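Local coordinates for SIR4-interacting protein SIF2 (Saccharomyces cerevisiae, PDB 1R5M) that antagonizes telomeric silencing in yeast and belongs to the Set3C complex, acting as a WD-repeat transcription corepressor, at residues A[259-273]-A[283-297]. Sequence-based numbering, arbitrary orientation.
Sequences NKLLLSASDDGTLRI and NCFYGHSQSIVSASW. Unlike the reference sequence in segment 283-297: Cys284 (reference Ser).
Gly269 O takes hydrogen bonds from two waters that tie turn 266-269 to residues 285-288. The first donates to Gly269 O (2.7 Å) and Phe285 O and accepts from His288 N. The second donates to Gly269 O and His288 O and accepts from Gly287 N. Strands 271-273 and 283-285 pair antiparallel through four backbone bonds; in the shortest, Phe285 N donates to Leu271 O (2.8 Å). On the other face, Cys284 SG, anti to the backbone N (chi1 -176°), merely rests over the Arg272 guanidinium centre, 3.5 Å from CZ. A hydrogen bond from Arg272 NH1 to Ser281 OG holds that end.

Strand 292-297 packs face to face on the side carrying Leu263, Ala265 and Leu271. Ile292 CD1 presses tightly on Leu271 CD2 (3.5 Å), the side chains crossing at about a right angle. Ala295 CB touches Leu263 CD2 (4.0 Å). Leu263 CB meets Trp297 NE1 (3.5 Å), with CD2 over one ring face; Trp297 CH2 meets Leu261 CB (3.7 Å). His288 NE2 hydrogen-bonds Ser305 OG, in strand 302-307 of the next blade. This is typical of a WD40 beta propeller: outermost strand 283-285 completes one four-stranded blade, and the chain crosses to the next blade's innermost strand.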
loop_
_atom_site.group_PDB
_atom_site.type_symbol
_atom_site.label_atom_id
_atom_site.label_comp_id
_atom_site.label_asym_id
_atom_site.label_seq_id
_atom_site.Cartn_x
_atom_site.Cartn_y
_atom_site.Cartn_z
ATOM N N ASN A 259 15.441 -7.917 -8.900
ATOM C CA ASN A 259 16.696 -7.181 -9.000
ATOM C C ASN A 259 17.358 -6.987 -7.631
ATOM O O ASN A 259 18.459 -6.447 -7.535
ATOM C CB ASN A 259 16.493 -5.823 -9.696
ATOM C CG ASN A 259 15.550 -4.905 -8.945
ATOM O OD1 ASN A 259 15.275 -5.110 -7.769
ATOM N ND2 ASN A 259 15.062 -3.872 -9.627
ATOM N N LYS A 260 16.678 -7.443 -6.580
ATOM C CA LYS A 260 17.174 -7.356 -5.206
ATOM C C LYS A 260 17.464 -5.938 -4.724
ATOM O O LYS A 260 18.398 -5.707 -3.955
ATOM C CB LYS A 260 18.435 -8.215 -5.048
ATOM C CG LYS A 260 18.252 -9.667 -5.460
ATOM C CD LYS A 260 17.162 -10.353 -4.649
ATOM C CE LYS A 260 17.019 -11.818 -5.041
ATOM N NZ LYS A 260 15.908 -12.481 -4.302
ATOM N N LEU A 261 16.657 -4.987 -5.178
ATOM C CA LEU A 261 16.833 -3.600 -4.776
ATOM C C LEU A 261 15.651 -3.123 -3.951
ATOM O O LEU A 261 14.518 -3.554 -4.162
ATOM C CB LEU A 261 16.974 -2.698 -6.002
ATOM C CG LEU A 261 18.172 -2.954 -6.922
ATOM C CD1 LEU A 261 18.084 -2.030 -8.128
ATOM C CD2 LEU A 261 19.473 -2.718 -6.165
ATOM N N LEU A 262 15.933 -2.232 -3.009
ATOM C CA LEU A 262 14.908 -1.656 -2.154
ATOM C C LEU A 262 14.602 -0.242 -2.616
ATOM O O LEU A 262 15.513 0.559 -2.826
ATOM C CB LEU A 262 15.388 -1.597 -0.702
ATOM C CG LEU A 262 14.453 -0.864 0.268
ATOM C CD1 LEU A 262 13.179 -1.681 0.471
ATOM C CD2 LEU A 262 15.162 -0.639 1.595
ATOM N N LEU A 263 13.318 0.054 -2.788
ATOM C CA LEU A 263 12.873 1.386 -3.174
ATOM C C LEU A 263 12.317 2.041 -1.918
ATOM O O LEU A 263 11.521 1.433 -1.200
ATOM C CB LEU A 263 11.761 1.302 -4.228
ATOM C CG LEU A 263 10.873 2.544 -4.378
ATOM C CD1 LEU A 263 11.666 3.697 -4.983
ATOM C CD2 LEU A 263 9.684 2.205 -5.265
ATOM N N SER A 264 12.754 3.263 -1.627
ATOM C CA SER A 264 12.228 3.981 -0.473
ATOM C C SER A 264 11.767 5.365 -0.916
ATOM O O SER A 264 12.289 5.923 -1.881
ATOM C CB SER A 264 13.294 4.112 0.627
ATOM O OG SER A 264 14.411 4.867 0.185
ATOM N N ALA A 265 10.754 5.892 -0.237
ATOM C CA ALA A 265 10.249 7.232 -0.528
ATOM C C ALA A 265 10.184 7.936 0.814
ATOM O O ALA A 265 9.999 7.293 1.853
ATOM C CB ALA A 265 8.869 7.171 -1.164
ATOM N N SER A 266 10.325 9.255 0.800
ATOM C CA SER A 266 10.326 10.009 2.044
ATOM C C SER A 266 9.579 11.332 1.963
ATOM O O SER A 266 9.286 11.834 0.876
ATOM C CB SER A 266 11.776 10.272 2.459
ATOM O OG SER A 266 11.861 11.204 3.522
ATOM N N ASP A 267 9.266 11.882 3.132
ATOM C CA ASP A 267 8.595 13.170 3.207
ATOM C C ASP A 267 9.560 14.210 2.652
ATOM O O ASP A 267 9.147 15.319 2.303
ATOM C CB ASP A 267 8.260 13.535 4.657
ATOM C CG ASP A 267 7.075 12.766 5.204
ATOM O OD1 ASP A 267 6.499 11.933 4.477
ATOM O OD2 ASP A 267 6.716 13.004 6.377
ATOM N N ASP A 268 10.843 13.853 2.567
ATOM C CA ASP A 268 11.848 14.782 2.057
ATOM C C ASP A 268 11.734 15.020 0.557
ATOM O O ASP A 268 12.541 15.747 -0.025
ATOM C CB ASP A 268 13.282 14.344 2.440
ATOM C CG ASP A 268 13.771 13.096 1.698
ATOM O OD1 ASP A 268 13.143 12.663 0.711
ATOM O OD2 ASP A 268 14.824 12.561 2.111
ATOM N N GLY A 269 10.720 14.416 -0.057
ATOM C CA GLY A 269 10.483 14.601 -1.478
ATOM C C GLY A 269 11.354 13.815 -2.438
ATOM O O GLY A 269 11.358 14.094 -3.637
ATOM N N THR A 270 12.081 12.827 -1.930
ATOM C CA THR A 270 12.944 12.037 -2.797
ATOM C C THR A 270 12.684 10.546 -2.712
ATOM O O THR A 270 12.070 10.052 -1.764
ATOM C CB THR A 270 14.438 12.218 -2.456
ATOM O OG1 THR A 270 14.716 11.605 -1.188
ATOM C CG2 THR A 270 14.806 13.693 -2.400
ATOM N N LEU A 271 13.157 9.849 -3.737
ATOM C CA LEU A 271 13.094 8.399 -3.791
ATOM C C LEU A 271 14.542 7.959 -3.754
ATOM O O LEU A 271 15.413 8.628 -4.311
ATOM C CB LEU A 271 12.513 7.899 -5.110
ATOM C CG LEU A 271 11.065 8.187 -5.469
ATOM C CD1 LEU A 271 10.748 7.475 -6.776
ATOM C CD2 LEU A 271 10.144 7.711 -4.356
ATOM N N ARG A 272 14.809 6.849 -3.085
ATOM C CA ARG A 272 16.155 6.305 -3.069
ATOM C C ARG A 272 16.059 4.824 -3.413
ATOM O O ARG A 272 15.047 4.171 -3.134
ATOM C CB ARG A 272 16.829 6.524 -1.707
ATOM C CG ARG A 272 17.416 7.935 -1.551
ATOM C CD ARG A 272 18.063 8.143 -0.184
ATOM N NE ARG A 272 18.534 9.516 0.012
ATOM C CZ ARG A 272 19.738 9.965 -0.337
ATOM N NH1 ARG A 272 20.620 9.156 -0.906
ATOM N NH2 ARG A 272 20.063 11.233 -0.106
ATOM N N ILE A 273 17.101 4.315 -4.062
ATOM C CA ILE A 273 17.178 2.910 -4.454
ATOM C C ILE A 273 18.386 2.366 -3.704
ATOM O O ILE A 273 19.473 2.944 -3.778
ATOM C CB ILE A 273 17.414 2.754 -5.978
ATOM C CG1 ILE A 273 16.298 3.452 -6.767
ATOM C CG2 ILE A 273 17.479 1.277 -6.341
ATOM C CD1 ILE A 273 14.908 2.882 -6.544
ATOM N N ASN A 283 20.748 5.016 -5.995
ATOM C CA ASN A 283 20.122 6.109 -6.736
ATOM C C ASN A 283 19.372 7.007 -5.767
ATOM O O ASN A 283 18.941 6.564 -4.703
ATOM C CB ASN A 283 19.098 5.589 -7.752
ATOM C CG ASN A 283 19.728 4.810 -8.881
ATOM O OD1 ASN A 283 20.456 5.362 -9.711
ATOM N ND2 ASN A 283 19.447 3.520 -8.925
ATOM N N CYS A 284 19.230 8.274 -6.140
ATOM C CA CYS A 284 18.476 9.239 -5.350
ATOM C C CYS A 284 17.825 10.149 -6.377
ATOM O O CYS A 284 18.516 10.855 -7.116
ATOM C CB CYS A 284 19.378 10.058 -4.430
ATOM S SG CYS A 284 18.426 11.184 -3.366
ATOM N N PHE A 285 16.498 10.117 -6.434
ATOM C CA PHE A 285 15.752 10.917 -7.397
ATOM C C PHE A 285 15.069 12.151 -6.813
ATOM O O PHE A 285 14.156 12.042 -5.982
ATOM C CB PHE A 285 14.698 10.044 -8.099
ATOM C CG PHE A 285 15.279 8.915 -8.903
ATOM C CD1 PHE A 285 14.987 7.590 -8.584
ATOM C CD2 PHE A 285 16.119 9.173 -9.982
ATOM C CE1 PHE A 285 15.524 6.539 -9.327
ATOM C CE2 PHE A 285 16.660 8.130 -10.730
ATOM C CZ PHE A 285 16.363 6.811 -10.403
ATOM N N TYR A 286 15.523 13.319 -7.265
ATOM C CA TYR A 286 14.972 14.609 -6.854
ATOM C C TYR A 286 14.001 15.081 -7.929
ATOM O O TYR A 286 14.173 14.780 -9.108
ATOM C CB TYR A 286 16.068 15.674 -6.722
ATOM C CG TYR A 286 17.061 15.452 -5.607
ATOM C CD1 TYR A 286 18.239 14.740 -5.829
ATOM C CD2 TYR A 286 16.821 15.954 -4.330
ATOM C CE1 TYR A 286 19.160 14.534 -4.803
ATOM C CE2 TYR A 286 17.730 15.755 -3.297
ATOM C CZ TYR A 286 18.896 15.044 -3.540
ATOM O OH TYR A 286 19.792 14.839 -2.516
ATOM N N GLY A 287 12.991 15.836 -7.518
ATOM C CA GLY A 287 12.027 16.343 -8.478
ATOM C C GLY A 287 10.726 16.746 -7.822
ATOM O O GLY A 287 10.203 17.836 -8.074
ATOM N N HIS A 288 10.186 15.863 -6.990
ATOM C CA HIS A 288 8.942 16.161 -6.298
ATOM C C HIS A 288 9.158 17.361 -5.384
ATOM O O HIS A 288 10.191 17.470 -4.725
ATOM C CB HIS A 288 8.480 14.946 -5.494
ATOM C CG HIS A 288 7.798 13.902 -6.324
ATOM N ND1 HIS A 288 6.631 14.150 -7.016
ATOM C CD2 HIS A 288 8.109 12.606 -6.564
ATOM C CE1 HIS A 288 6.252 13.051 -7.643
ATOM N NE2 HIS A 288 7.132 12.099 -7.387
ATOM N N SER A 289 8.182 18.264 -5.357
ATOM C CA SER A 289 8.282 19.467 -4.539
ATOM C C SER A 289 7.590 19.331 -3.190
ATOM O O SER A 289 7.652 20.235 -2.355
ATOM C CB SER A 289 7.707 20.664 -5.298
ATOM O OG SER A 289 6.349 20.450 -5.639
ATOM N N GLN A 290 6.922 18.202 -2.981
ATOM C CA GLN A 290 6.239 17.943 -1.721
ATOM C C GLN A 290 6.379 16.463 -1.387
ATOM O O GLN A 290 6.914 15.689 -2.179
ATOM C CB GLN A 290 4.760 18.327 -1.816
ATOM C CG GLN A 290 4.529 19.764 -2.267
ATOM C CD GLN A 290 3.082 20.202 -2.130
ATOM O OE1 GLN A 290 2.656 21.173 -2.755
ATOM N NE2 GLN A 290 2.323 19.495 -1.299
ATOM N N SER A 291 5.895 16.079 -0.211
ATOM C CA SER A 291 5.976 14.699 0.249
ATOM C C SER A 291 5.467 13.686 -0.766
ATOM O O SER A 291 4.468 13.916 -1.451
ATOM C CB SER A 291 5.191 14.537 1.551
ATOM O OG SER A 291 5.711 15.381 2.562
ATOM N N ILE A 292 6.166 12.561 -0.856
ATOM C CA ILE A 292 5.775 11.488 -1.756
ATOM C C ILE A 292 4.826 10.582 -0.979
ATOM O O ILE A 292 5.178 10.063 0.082
ATOM C CB ILE A 292 7.011 10.698 -2.232
ATOM C CG1 ILE A 292 7.865 11.597 -3.134
ATOM C CG2 ILE A 292 6.578 9.441 -2.975
ATOM C CD1 ILE A 292 9.167 10.980 -3.589
ATOM N N VAL A 293 3.621 10.391 -1.507
ATOM C CA VAL A 293 2.623 9.577 -0.825
ATOM C C VAL A 293 2.649 8.096 -1.180
ATOM O O VAL A 293 2.304 7.255 -0.350
ATOM C CB VAL A 293 1.200 10.135 -1.067
ATOM C CG1 VAL A 293 1.119 11.566 -0.550
ATOM C CG2 VAL A 293 0.857 10.087 -2.546
ATOM N N SER A 294 3.062 7.774 -2.402
ATOM C CA SER A 294 3.126 6.382 -2.837
ATOM C C SER A 294 4.212 6.217 -3.891
ATOM O O SER A 294 4.535 7.161 -4.609
ATOM C CB SER A 294 1.793 5.935 -3.453
ATOM O OG SER A 294 0.690 6.206 -2.603
ATOM N N ALA A 295 4.772 5.014 -3.977
ATOM C CA ALA A 295 5.794 4.700 -4.970
ATOM C C ALA A 295 5.811 3.196 -5.192
ATOM O O ALA A 295 5.581 2.418 -4.263
ATOM C CB ALA A 295 7.166 5.182 -4.506
ATOM N N SER A 296 6.084 2.791 -6.427
ATOM C CA SER A 296 6.110 1.380 -6.788
ATOM C C SER A 296 7.159 1.079 -7.838
ATOM O O SER A 296 7.599 1.959 -8.580
ATOM C CB SER A 296 4.762 0.944 -7.383
ATOM O OG SER A 296 3.690 1.080 -6.473
ATOM N N TRP A 297 7.541 -0.189 -7.903
ATOM C CA TRP A 297 8.466 -0.639 -8.918
ATOM C C TRP A 297 7.641 -0.817 -10.182
ATOM O O TRP A 297 6.469 -1.198 -10.123
ATOM C CB TRP A 297 9.077 -1.994 -8.547
ATOM C CG TRP A 297 10.193 -1.893 -7.588
ATOM C CD1 TRP A 297 10.139 -2.071 -6.237
ATOM C CD2 TRP A 297 11.539 -1.537 -7.897
ATOM N NE1 TRP A 297 11.375 -1.846 -5.682
ATOM C CE2 TRP A 297 12.255 -1.513 -6.680
ATOM C CE3 TRP A 297 12.214 -1.232 -9.086
ATOM C CZ2 TRP A 297 13.615 -1.195 -6.617
ATOM C CZ3 TRP A 297 13.568 -0.915 -9.026
ATOM C CH2 TRP A 297 14.253 -0.899 -7.795
HETATM O O HOH W 1 7.302 17.239 3.603
HETATM O O HOH W 2 11.433 13.223 -6.198
HETATM O O HOH W 3 12.801 16.626 -4.715
#